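Local coordinates for NalD (PDB 5DAJ), which represses, as a TetR-family transcriptional regulator, the MexAB-OprM multidrug efflux pump of Pseudomonas aeruginosa and binds novobiocin, which induces expression of the pump, at residues 21-26 against 55-60; 86-91 against 138-143. All coordinates share one frame; numbering follows the deposited sequence.

How the contacts relate
Contact 1 joins helix 6-26 to helix 54-63 in the N-terminal part of the chain, predicted to bind DNA, whereas contact 2 joins helix 84-101 to helix 123-145 in the C-terminal part, the region that in TetR-family repressors carries the ligand pocket and the dimer interface. They follow one another along the sequence and lie on opposite sides of the chain's centre. The centres of contact 1 and contact 2 are 30 Å apart and their nearest atoms about 17 Å apart, so neither touches the other. A physical connection nevertheless exists: helix 123-145 supplies one side of contact 2 and, at its start, packs on Ala55, His56 and Phe58 of contact 1.

Contact 1. Residues 21-26 against 55-60; sequences ELFLEK and AHLFNE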
loop_
_atom_site.group_PDB
_atom_site.type_symbol
_atom_site.label_atom_id
_atom_site.label_comp_id
_atom_site.label_asym_id
_atom_site.label_seq_id
_atom_site.Cartn_x
_atom_site.Cartn_y
_atom_site.Cartn_z
ATOM N N GLU A 21 10.191 -12.998 13.287
ATOM C CA GLU A 21 9.449 -12.798 14.547
ATOM C C GLU A 21 9.711 -11.410 15.164
ATOM O O GLU A 21 8.768 -10.716 15.572
ATOM C CB GLU A 21 9.816 -13.925 15.532
ATOM C CG GLU A 21 9.212 -13.980 16.886
ATOM C CD GLU A 21 10.146 -14.586 17.928
ATOM O OE1 GLU A 21 10.861 -13.872 18.692
ATOM O OE2 GLU A 21 10.183 -15.818 17.950
ATOM N N LEU A 22 10.978 -11.002 15.198
ATOM C CA LEU A 22 11.361 -9.699 15.782
ATOM C C LEU A 22 10.839 -8.506 14.982
ATOM O O LEU A 22 10.236 -7.596 15.558
ATOM C CB LEU A 22 12.876 -9.566 15.963
ATOM C CG LEU A 22 13.387 -9.993 17.340
ATOM C CD1 LEU A 22 13.631 -11.489 17.386
ATOM C CD2 LEU A 22 14.659 -9.245 17.689
ATOM N N PHE A 23 11.084 -8.515 13.672
ATOM C CA PHE A 23 10.565 -7.473 12.771
ATOM C C PHE A 23 9.062 -7.323 12.938
ATOM O O PHE A 23 8.549 -6.205 13.043
ATOM C CB PHE A 23 10.842 -7.795 11.294
ATOM C CG PHE A 23 12.283 -7.676 10.874
ATOM C CD1 PHE A 23 13.231 -6.975 11.625
ATOM C CD2 PHE A 23 12.684 -8.241 9.674
ATOM C CE1 PHE A 23 14.539 -6.873 11.197
ATOM C CE2 PHE A 23 14.000 -8.144 9.239
ATOM C CZ PHE A 23 14.927 -7.456 10.000
ATOM N N LEU A 24 8.382 -8.461 12.989
ATOM C CA LEU A 24 6.930 -8.505 13.106
ATOM C C LEU A 24 6.421 -7.881 14.413
ATOM O O LEU A 24 5.414 -7.179 14.428
ATOM C CB LEU A 24 6.445 -9.953 12.971
ATOM C CG LEU A 24 4.958 -10.202 12.776
ATOM C CD1 LEU A 24 4.435 -9.511 11.527
ATOM C CD2 LEU A 24 4.717 -11.702 12.682
ATOM N N GLU A 25 7.144 -8.113 15.498
ATOM C CA GLU A 25 6.748 -7.615 16.818
ATOM C C GLU A 25 7.239 -6.188 17.116
ATOM O O GLU A 25 6.502 -5.371 17.668
ATOM C CB GLU A 25 7.235 -8.593 17.893
ATOM C CG GLU A 25 6.606 -8.355 19.251
ATOM N N LYS A 26 8.489 -5.908 16.770
ATOM C CA LYS A 26 9.152 -4.638 17.130
ATOM C C LYS A 26 9.204 -3.605 16.007
ATOM O O LYS A 26 9.355 -2.408 16.268
ATOM C CB LYS A 26 10.588 -4.915 17.593
ATOM C CG LYS A 26 10.694 -5.592 18.953
ATOM C CD LYS A 26 11.987 -6.397 19.104
ATOM C CE LYS A 26 13.253 -5.584 18.844
ATOM N NZ LYS A 26 13.478 -4.513 19.853
ATOM N N ALA A 55 19.638 -4.632 5.401
ATOM C CA ALA A 55 18.887 -4.520 4.130
ATOM C C ALA A 55 18.951 -5.798 3.322
ATOM O O ALA A 55 17.950 -6.230 2.752
ATOM C CB ALA A 55 19.396 -3.355 3.294
ATOM N N HIS A 56 20.140 -6.386 3.273
ATOM C CA HIS A 56 20.347 -7.640 2.553
ATOM C C HIS A 56 19.630 -8.790 3.240
ATOM O O HIS A 56 19.082 -9.655 2.568
ATOM C CB HIS A 56 21.825 -7.974 2.439
ATOM C CG HIS A 56 22.113 -9.130 1.534
ATOM N ND1 HIS A 56 22.688 -10.298 1.985
ATOM C CD2 HIS A 56 21.889 -9.310 0.210
ATOM C CE1 HIS A 56 22.824 -11.141 0.976
ATOM N NE2 HIS A 56 22.344 -10.566 -0.111
ATOM N N LEU A 57 19.660 -8.788 4.573
ATOM C CA LEU A 57 18.940 -9.775 5.384
ATOM C C LEU A 57 17.453 -9.721 5.055
ATOM O O LEU A 57 16.833 -10.726 4.713
ATOM C CB LEU A 57 19.153 -9.514 6.876
ATOM C CG LEU A 57 18.714 -10.630 7.826
ATOM C CD1 LEU A 57 19.515 -10.581 9.116
ATOM C CD2 LEU A 57 17.227 -10.574 8.154
ATOM N N PHE A 58 16.905 -8.515 5.137
ATOM C CA PHE A 58 15.497 -8.247 4.827
ATOM C C PHE A 58 15.120 -8.733 3.427
ATOM O O PHE A 58 14.052 -9.291 3.223
ATOM C CB PHE A 58 15.227 -6.749 4.954
ATOM C CG PHE A 58 13.797 -6.361 4.734
ATOM C CD1 PHE A 58 12.848 -6.637 5.681
ATOM C CD2 PHE A 58 13.414 -5.712 3.585
ATOM C CE1 PHE A 58 11.529 -6.263 5.489
ATOM C CE2 PHE A 58 12.097 -5.341 3.382
ATOM C CZ PHE A 58 11.150 -5.618 4.345
ATOM N N ASN A 59 16.019 -8.517 2.480
ATOM C CA ASN A 59 15.815 -8.922 1.092
ATOM C C ASN A 59 15.805 -10.444 0.898
ATOM O O ASN A 59 14.984 -10.977 0.138
ATOM C CB ASN A 59 16.894 -8.301 0.204
ATOM C CG ASN A 59 16.351 -7.828 -1.123
ATOM O OD1 ASN A 59 16.851 -8.196 -2.163
ATOM N ND2 ASN A 59 15.307 -7.011 -1.092
ATOM N N GLU A 60 16.737 -11.121 1.564
ATOM C CA GLU A 60 16.794 -12.584 1.575
ATOM C C GLU A 60 15.525 -13.165 2.181
ATOM O O GLU A 60 15.040 -14.207 1.739
ATOM C CB GLU A 60 18.011 -13.078 2.366
ATOM C CG GLU A 60 19.343 -12.837 1.676
ATOM C CD GLU A 60 19.484 -13.610 0.374
ATOM O OE1 GLU A 60 19.387 -14.859 0.397
ATOM O OE2 GLU A 60 19.666 -12.950 -0.678
#
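Phe23 reaches from helix 6-26 to Leu57 and Phe58 on helix 54-63, and these three buried side chains make the whole contact. It is apolar throughout, with no hydrogen bond crossing between the segments, and it buries only 107 Å². The backbones stay well apart, the CA atoms of Phe23 and Phe58 being 9.4 Å from each other, so the gap is spanned by side chains.

Between the two aromatic residues, one corner of the Phe23 ring does the touching: its CE2 lies 4.0 Å from CD1 of Phe58, arriving at the edge of that ring and near its plane. The same CE2 also meets the aliphatic partner, at 4.2 Å from CD2 of Leu57, so a single ring atom is received by neighbouring residues of the facing helix. Both partners come at the Phe23 ring obliquely, neither over its face nor at its edge. The CB of Phe23 already points toward helix 54-63, and with CG beside the backbone N and opposite the carbonyl carbon (chi1 -71°) the ring carries CE2 to the facing pair.

Further helices pack against the cluster. Ile111 of helix 103-114 packs on both phenylalanines, and Leu33 of helix 33-40 touches Leu57. Polar ties lie outside the cluster: Glu60 forms a salt bridge with Arg12 farther back on helix 6-26, and the carbonyl of Lys26 accepts a hydrogen bond from Thr119 of the second subunit.

Helix 6-26 and helix 54-63 flank the predicted helix-turn-helix, residues 32-51, in sequence. Their meeting through Phe23, Leu57 and Phe58 belongs to the hydrophobic core of the N-terminal helical domain of TetR-family repressors, here backed by helices of the C-terminal region.

Contact 2. Residues 86-91 against 138-143; sequences RSLYDL and ELCEQL
Leu88 overlaps Leu143 with its CB and one methyl: CD2 of Leu88 and CD2 of Leu143 are 3.9 Å apart, and the same Leu143 methyl lies 3.9 Å from CB of Leu88. One methyl of Leu143 thus meets two atoms of its partner, the two side chains crossing at a slant. The other branch of Leu88 serves a different neighbour, its CD1 standing 3.8 Å from SG of Cys140. Leu88 is therefore forked between two residues three positions apart on helix 123-145, with one methyl to each.

The torsions fit this division. Both leucines carry CG on the side remote from the backbone N (chi1 176° for Leu88 and 168° for Leu143); with their CB atoms already directed at the facing helix, this sends the branches toward each other. No hydrogen bond crosses between the segments, and the CA atoms of Leu88 and Cys140 remain 8.1 Å apart, so the helices meet through these buried apolar side chains, with 121 Å² covered in all.

Further helices pack around it. Helix 159-179 places Leu166 against Leu88 and Ser163 against Cys140, while Leu76 of helix 69-76 also reaches Leu88. On helix 84-101 itself, the preceding residues Pro84 and Leu85 touch Leu143 as well. This leucine-cysteine packing joins helix 84-101 to helix 123-145 within the C-terminal helical bundle, the part that in TetR-family regulators carries the ligand pocket.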
loop_
_atom_site.group_PDB
_atom_site.type_symbol
_atom_site.label_atom_id
_atom_site.label_comp_id
_atom_site.label_asym_id
_atom_site.label_seq_id
_atom_site.Cartn_x
_atom_site.Cartn_y
_atom_site.Cartn_z
ATOM N N ARG A 86 -6.917 -15.128 -18.946
ATOM C CA ARG A 86 -7.512 -15.955 -17.889
ATOM C C ARG A 86 -6.451 -16.407 -16.884
ATOM O O ARG A 86 -6.680 -16.408 -15.672
ATOM C CB ARG A 86 -8.166 -17.211 -18.488
ATOM C CG ARG A 86 -8.930 -18.095 -17.488
ATOM C CD ARG A 86 -10.013 -17.342 -16.733
ATOM N NE ARG A 86 -10.722 -18.213 -15.794
ATOM C CZ ARG A 86 -11.895 -17.939 -15.220
ATOM N NH1 ARG A 86 -12.550 -16.803 -15.483
ATOM N NH2 ARG A 86 -12.429 -18.819 -14.377
ATOM N N SER A 87 -5.299 -16.829 -17.396
ATOM C CA SER A 87 -4.170 -17.227 -16.539
ATOM C C SER A 87 -3.763 -16.087 -15.606
ATOM O O SER A 87 -3.442 -16.311 -14.428
ATOM C CB SER A 87 -2.959 -17.658 -17.374
ATOM O OG SER A 87 -3.288 -18.724 -18.253
ATOM N N LEU A 88 -3.767 -14.872 -16.149
ATOM C CA LEU A 88 -3.445 -13.671 -15.369
ATOM C C LEU A 88 -4.458 -13.456 -14.240
ATOM O O LEU A 88 -4.066 -13.192 -13.095
ATOM C CB LEU A 88 -3.387 -12.431 -16.265
ATOM C CG LEU A 88 -3.161 -11.102 -15.542
ATOM C CD1 LEU A 88 -1.848 -11.104 -14.768
ATOM C CD2 LEU A 88 -3.197 -9.954 -16.528
ATOM N N TYR A 89 -5.744 -13.570 -14.576
ATOM C CA TYR A 89 -6.818 -13.512 -13.573
ATOM C C TYR A 89 -6.621 -14.578 -12.489
ATOM O O TYR A 89 -6.629 -14.268 -11.295
ATOM C CB TYR A 89 -8.193 -13.676 -14.220
ATOM C CG TYR A 89 -9.311 -13.868 -13.228
ATOM C CD1 TYR A 89 -9.878 -12.783 -12.580
ATOM C CD2 TYR A 89 -9.802 -15.141 -12.932
ATOM C CE1 TYR A 89 -10.902 -12.954 -11.665
ATOM C CE2 TYR A 89 -10.827 -15.323 -12.016
ATOM C CZ TYR A 89 -11.376 -14.223 -11.389
ATOM O OH TYR A 89 -12.383 -14.407 -10.476
ATOM N N ASP A 90 -6.422 -15.821 -12.925
ATOM C CA ASP A 90 -6.148 -16.952 -12.019
ATOM C C ASP A 90 -4.970 -16.676 -11.093
ATOM O O ASP A 90 -5.051 -16.885 -9.881
ATOM C CB ASP A 90 -5.860 -18.241 -12.802
ATOM C CG ASP A 90 -7.106 -18.851 -13.437
ATOM O OD1 ASP A 90 -8.239 -18.502 -13.053
ATOM O OD2 ASP A 90 -6.951 -19.711 -14.325
ATOM N N LEU A 91 -3.879 -16.188 -11.670
ATOM C CA LEU A 91 -2.686 -15.835 -10.890
ATOM C C LEU A 91 -2.980 -14.792 -9.803
ATOM O O LEU A 91 -2.536 -14.935 -8.655
ATOM C CB LEU A 91 -1.576 -15.320 -11.803
ATOM C CG LEU A 91 -0.291 -14.868 -11.091
ATOM C CD1 LEU A 91 0.486 -16.053 -10.533
ATOM C CD2 LEU A 91 0.586 -14.060 -12.027
ATOM N N GLU A 138 5.870 -5.011 -16.209
ATOM C CA GLU A 138 6.361 -5.154 -17.594
ATOM C C GLU A 138 5.828 -6.414 -18.281
ATOM O O GLU A 138 5.512 -6.395 -19.469
ATOM C CB GLU A 138 7.893 -5.101 -17.646
ATOM C CG GLU A 138 8.424 -3.683 -17.746
ATOM C CD GLU A 138 9.915 -3.574 -17.476
ATOM O OE1 GLU A 138 10.640 -4.582 -17.689
ATOM O OE2 GLU A 138 10.353 -2.470 -17.059
ATOM N N LEU A 139 5.719 -7.494 -17.518
ATOM C CA LEU A 139 5.126 -8.749 -18.009
ATOM C C LEU A 139 3.659 -8.589 -18.392
ATOM O O LEU A 139 3.253 -9.000 -19.480
ATOM C CB LEU A 139 5.255 -9.867 -16.967
ATOM C CG LEU A 139 6.254 -11.001 -17.235
ATOM C CD1 LEU A 139 7.641 -10.510 -17.623
ATOM C CD2 LEU A 139 6.355 -11.900 -16.011
ATOM N N CYS A 140 2.879 -7.991 -17.495
ATOM C CA CYS A 140 1.463 -7.709 -17.770
ATOM C C CYS A 140 1.288 -6.792 -18.974
ATOM O O CYS A 140 0.469 -7.057 -19.854
ATOM C CB CYS A 140 0.783 -7.078 -16.564
ATOM S SG CYS A 140 0.576 -8.241 -15.215
ATOM N N GLU A 141 2.088 -5.735 -19.012
ATOM C CA GLU A 141 2.095 -4.795 -20.132
ATOM C C GLU A 141 2.281 -5.551 -21.449
ATOM O O GLU A 141 1.486 -5.408 -22.378
ATOM C CB GLU A 141 3.208 -3.757 -19.957
ATOM C CG GLU A 141 3.054 -2.511 -20.819
ATOM C CD GLU A 141 3.981 -1.373 -20.405
ATOM O OE1 GLU A 141 4.518 -1.395 -19.273
ATOM O OE2 GLU A 141 4.179 -0.449 -21.219
ATOM N N GLN A 142 3.313 -6.387 -21.492
ATOM C CA GLN A 142 3.605 -7.228 -22.658
ATOM C C GLN A 142 2.443 -8.160 -23.011
ATOM O O GLN A 142 2.108 -8.319 -24.180
ATOM C CB GLN A 142 4.872 -8.043 -22.415
ATOM C CG GLN A 142 5.339 -8.891 -23.601
ATOM C CD GLN A 142 6.233 -10.062 -23.212
ATOM O OE1 GLN A 142 6.126 -11.144 -23.798
ATOM N NE2 GLN A 142 7.122 -9.857 -22.243
ATOM N N LEU A 143 1.845 -8.769 -21.994
ATOM C CA LEU A 143 0.673 -9.634 -22.170
ATOM C C LEU A 143 -0.499 -8.881 -22.809
ATOM O O LEU A 143 -1.046 -9.320 -23.816
ATOM C CB LEU A 143 0.251 -10.260 -20.834
ATOM C CG LEU A 143 -1.113 -10.958 -20.753
ATOM C CD1 LEU A 143 -1.319 -11.955 -21.869
ATOM C CD2 LEU A 143 -1.252 -11.666 -19.422
#